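Local coordinates for guanylate kinase (Stenotrophomonas maltophilia, PDB 7S5E), which catalyses the transfer of a phosphate from ATP to GMP, giving GDP and ADP, and so probably serves to recycle GMP, at residues A[26-31]-A[136-141]. Sequence-based numbering, arbitrary orientation.
Sequences IVAAPS and TVFILP. With ADP (adenosine-5'-diphosphate), chain J.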
ATOM      1  N   ILE A  26      -1.962   7.404  10.154  1.00 37.77           N
ATOM      2  CA  ILE A  26      -1.066   7.616  11.279  1.00 36.26           C
ATOM      3  C   ILE A  26       0.354   7.394  10.794  1.00 37.41           C
ATOM      4  O   ILE A  26       0.664   6.328  10.246  1.00 37.74           O
ATOM      5  CB  ILE A  26      -1.370   6.677  12.453  1.00 37.08           C
ATOM      6  CG1 ILE A  26      -2.783   6.911  12.982  1.00 38.59           C
ATOM      7  CG2 ILE A  26      -0.328   6.855  13.544  1.00 37.34           C
ATOM      8  CD1 ILE A  26      -3.178   5.939  14.067  1.00 39.53           C
ATOM      9  N   VAL A  27       1.214   8.386  10.990  1.00 36.81           N
ATOM     10  CA  VAL A  27       2.639   8.244  10.717  1.00 36.35           C
ATOM     11  C   VAL A  27       3.379   8.406  12.037  1.00 37.55           C
ATOM     12  O   VAL A  27       3.205   9.414  12.738  1.00 36.33           O
ATOM     13  CB  VAL A  27       3.135   9.244   9.666  1.00 36.77           C
ATOM     14  CG1 VAL A  27       4.632   9.059   9.454  1.00 37.02           C
ATOM     15  CG2 VAL A  27       2.382   9.039   8.354  1.00 35.69           C
ATOM     16  N   ALA A  28       4.168   7.398  12.393  1.00 39.01           N
ATOM     17  CA  ALA A  28       4.900   7.390  13.646  1.00 36.87           C
ATOM     18  C   ALA A  28       6.373   7.134  13.378  1.00 40.17           C
ATOM     19  O   ALA A  28       6.740   6.469  12.403  1.00 38.57           O
ATOM     20  CB  ALA A  28       4.345   6.339  14.590  1.00 37.89           C
ATOM     21  N   ALA A  29       7.216   7.690  14.246  1.00 39.86           N
ATOM     22  CA  ALA A  29       8.663   7.555  14.147  1.00 41.17           C
ATOM     23  C   ALA A  29       9.283   8.151  15.395  1.00 44.77           C
ATOM     24  O   ALA A  29       8.705   9.078  15.972  1.00 47.25           O
ATOM     25  CB  ALA A  29       9.212   8.261  12.908  1.00 41.82           C
ATOM     26  N   PRO A  30      10.447   7.683  15.837  1.00 47.84           N
ATOM     27  CA  PRO A  30      11.162   8.421  16.879  1.00 50.59           C
ATOM     28  C   PRO A  30      11.593   9.767  16.330  1.00 52.14           C
ATOM     29  O   PRO A  30      11.801   9.934  15.126  1.00 49.98           O
ATOM     30  CB  PRO A  30      12.369   7.527  17.189  1.00 53.24           C
ATOM     31  CG  PRO A  30      12.620   6.805  15.915  1.00 50.48           C
ATOM     32  CD  PRO A  30      11.246   6.555  15.320  1.00 46.95           C
ATOM     33  N   SER A  31      11.700  10.745  17.223  1.00 56.52           N
ATOM     34  CA  SER A  31      12.178  12.050  16.795  1.00 59.18           C
ATOM     35  C   SER A  31      13.567  11.908  16.191  1.00 58.32           C
ATOM     36  O   SER A  31      14.389  11.114  16.654  1.00 56.14           O
ATOM     37  CB  SER A  31      12.183  13.033  17.963  1.00 58.48           C
ATOM     38  OG  SER A  31      13.056  12.596  18.976  1.00 63.08           O
ATOM     39  N   THR A 136      -1.552   2.906   8.929  1.00 38.85           N
ATOM     40  CA  THR A 136      -0.466   3.307   9.821  1.00 38.20           C
ATOM     41  C   THR A 136       0.897   2.994   9.210  1.00 36.98           C
ATOM     42  O   THR A 136       1.092   1.929   8.614  1.00 37.54           O
ATOM     43  CB  THR A 136      -0.604   2.638  11.206  1.00 37.82           C
ATOM     44  OG1 THR A 136      -0.486   1.217  11.088  1.00 38.76           O
ATOM     45  CG2 THR A 136      -1.954   2.974  11.817  1.00 38.04           C
ATOM     46  N   VAL A 137       1.816   3.959   9.319  1.00 37.47           N
ATOM     47  CA  VAL A 137       3.159   3.870   8.754  1.00 36.37           C
ATOM     48  C   VAL A 137       4.182   4.218   9.831  1.00 36.46           C
ATOM     49  O   VAL A 137       3.982   5.157  10.606  1.00 36.07           O
ATOM     50  CB  VAL A 137       3.322   4.800   7.536  1.00 36.70           C
ATOM     51  CG1 VAL A 137       4.729   4.686   6.976  1.00 36.30           C
ATOM     52  CG2 VAL A 137       2.275   4.479   6.464  1.00 36.41           C
ATOM     53  N   PHE A 138       5.266   3.453   9.897  1.00 37.14           N
ATOM     54  CA  PHE A 138       6.371   3.719  10.811  1.00 37.49           C
ATOM     55  C   PHE A 138       7.620   4.062  10.008  1.00 37.48           C
ATOM     56  O   PHE A 138       7.930   3.392   9.016  1.00 37.79           O
ATOM     57  CB  PHE A 138       6.649   2.517  11.721  1.00 38.70           C
ATOM     58  CG  PHE A 138       7.388   2.872  12.987  1.00 39.18           C
ATOM     59  CD1 PHE A 138       6.713   3.406  14.075  1.00 38.99           C
ATOM     60  CD2 PHE A 138       8.750   2.687  13.084  1.00 39.97           C
ATOM     61  CE1 PHE A 138       7.384   3.730  15.232  1.00 39.53           C
ATOM     62  CE2 PHE A 138       9.421   3.011  14.240  1.00 40.58           C
ATOM     63  CZ  PHE A 138       8.735   3.533  15.315  1.00 40.33           C
ATOM     64  N   ILE A 139       8.322   5.117  10.416  1.00 37.40           N
ATOM     65  CA  ILE A 139       9.535   5.551   9.730  1.00 37.90           C
ATOM     66  C   ILE A 139      10.732   5.224  10.607  1.00 40.78           C
ATOM     67  O   ILE A 139      10.762   5.579  11.794  1.00 40.60           O
ATOM     68  CB  ILE A 139       9.501   7.047   9.373  1.00 37.38           C
ATOM     69  CG1 ILE A 139       8.264   7.357   8.522  1.00 37.95           C
ATOM     70  CG2 ILE A 139      10.755   7.411   8.607  1.00 37.80           C
ATOM     71  CD1 ILE A 139       8.159   8.805   8.063  1.00 40.17           C
ATOM     72  N   LEU A 140      11.725   4.562  10.011  1.00 39.27           N
ATOM     73  CA  LEU A 140      12.946   4.156  10.671  1.00 41.51           C
ATOM     74  C   LEU A 140      14.134   4.947  10.136  1.00 44.26           C
ATOM     75  O   LEU A 140      14.178   5.286   8.947  1.00 43.28           O
ATOM     76  CB  LEU A 140      13.238   2.667  10.448  1.00 41.79           C
ATOM     77  CG  LEU A 140      12.371   1.615  11.124  1.00 42.22           C
ATOM     78  CD1 LEU A 140      12.782   0.241  10.643  1.00 43.50           C
ATOM     79  CD2 LEU A 140      12.490   1.719  12.642  1.00 42.87           C
ATOM     80  N   PRO A 141      15.114   5.247  10.986  1.00 43.88           N
ATOM     81  CA  PRO A 141      16.376   5.809  10.501  1.00 45.11           C
ATOM     82  C   PRO A 141      17.199   4.739   9.809  1.00 45.21           C
ATOM     83  O   PRO A 141      17.004   3.545  10.064  1.00 46.16           O
ATOM     84  CB  PRO A 141      17.057   6.295  11.787  1.00 45.83           C
ATOM     85  CG  PRO A 141      16.520   5.380  12.851  1.00 44.33           C
ATOM     86  CD  PRO A 141      15.091   5.109  12.454  1.00 43.71           C
TER
HETATM   87  PB  ADP J 302      11.549  14.203  13.280  1.00 55.52           P
HETATM   88  O1B ADP J 302      11.509  12.664  13.114  1.00 53.09           O
HETATM   89  O2B ADP J 302      10.207  14.880  12.959  1.00 49.88           O
HETATM   90  O3B ADP J 302      12.011  14.671  14.681  1.00 61.39           O
HETATM   91  PA  ADP J 302      12.470  16.080  11.279  1.00 54.14           P
HETATM   92  O1A ADP J 302      11.703  15.737  10.054  1.00 49.19           O
HETATM   93  O2A ADP J 302      11.832  17.238  12.048  1.00 55.92           O
HETATM   94  O3A ADP J 302      12.594  14.832  12.259  1.00 53.43           O
HETATM   95  O5' ADP J 302      13.990  16.369  11.047  1.00 54.81           O
HETATM   96  C5' ADP J 302      15.011  15.439  11.454  1.00 55.60           C
HETATM   97  C4' ADP J 302      16.320  16.014  10.985  1.00 57.11           C
HETATM   98  O4' ADP J 302      16.945  15.103  10.052  1.00 55.39           O
HETATM   99  C3' ADP J 302      16.172  17.329  10.232  1.00 57.92           C
HETATM  100  O3' ADP J 302      17.342  18.118  10.422  1.00 62.73           O
HETATM  101  C2' ADP J 302      15.976  16.851   8.791  1.00 55.74           C
HETATM  102  O2' ADP J 302      16.294  17.852   7.831  1.00 57.38           O
HETATM  103  C1' ADP J 302      16.950  15.670   8.751  1.00 55.69           C
HETATM  104  N9  ADP J 302      16.613  14.622   7.790  1.00 52.53           N
HETATM  105  C8  ADP J 302      15.372  14.101   7.531  1.00 50.72           C
HETATM  106  N7  ADP J 302      15.378  13.113   6.670  1.00 50.99           N
HETATM  107  C5  ADP J 302      16.717  12.975   6.334  1.00 50.70           C
HETATM  108  C6  ADP J 302      17.396  12.090   5.476  1.00 50.82           C
HETATM  109  N6  ADP J 302      16.795  11.128   4.767  1.00 50.48           N
HETATM  110  N1  ADP J 302      18.737  12.221   5.370  1.00 51.03           N
HETATM  111  C2  ADP J 302      19.347  13.177   6.077  1.00 49.80           C
HETATM  112  N3  ADP J 302      18.813  14.065   6.920  1.00 50.63           N
HETATM  113  C4  ADP J 302      17.488  13.908   7.011  1.00 51.24           C
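Phe138 leans across the strand boundary toward Ala28, Ala29 and Pro30, where strand 24-28 runs into the phosphate-binding loop. Its CB stands off Ala28 O, and CG lies closer to that oxygen. With chi1 at -159°, CG is swung roughly opposite the backbone N and the ring reaches over the neighbouring strand: CD1 meets Ala28 CB at 3.8 Å and has Ala28 O below it at 3.5 Å. CE1 lies near the Ala28 carbonyl group, Ala29 CA sits against the same face near the rim, and CZ ends 3.9 Å from Pro30 CD, the proline approaching obliquely. A small methyl at Ala28 leaves room for the ring, which also meets that of Phe179, the two planes inclined to each other.

Beneath it the backbones pair in parallel, their axes 17° apart. Val137 N donates to Ile26 O, Ala28 N to Val137 O, and Ile139 N to Ala28 O (2.9 Å); CA-H groups of Thr136, Val27 and Phe138 add weaker contacts to the same three oxygens. On the face bearing Phe138, Ile26 lies alongside Thr136, CB against CG2 at 3.8 Å; the threonine hydroxyl turns to Asp180 N. The other face carries beta-branched Val27 and Ile139, suited to an extended backbone, with CG1 of Val27 touching CD1 of Ile139 at 3.8 Å. Ala29 CB packs on Ile139 CB (3.7 Å), its small methyl fitting close to the neighbouring backbone.

Strand 24-28 is the middle strand of the parallel sheet of the P-loop kinase core, and strand 135-140 lies beside it. Beyond Ala29, whose O accepts a bond from Lys35 NZ, Ser31 CA comes within 3.4 Å of ADP O3B. Buried amides satisfied by sheet bonds, with apolar groups on both faces, are consistent with a well-ordered strand pair where the nucleotide-binding loop departs.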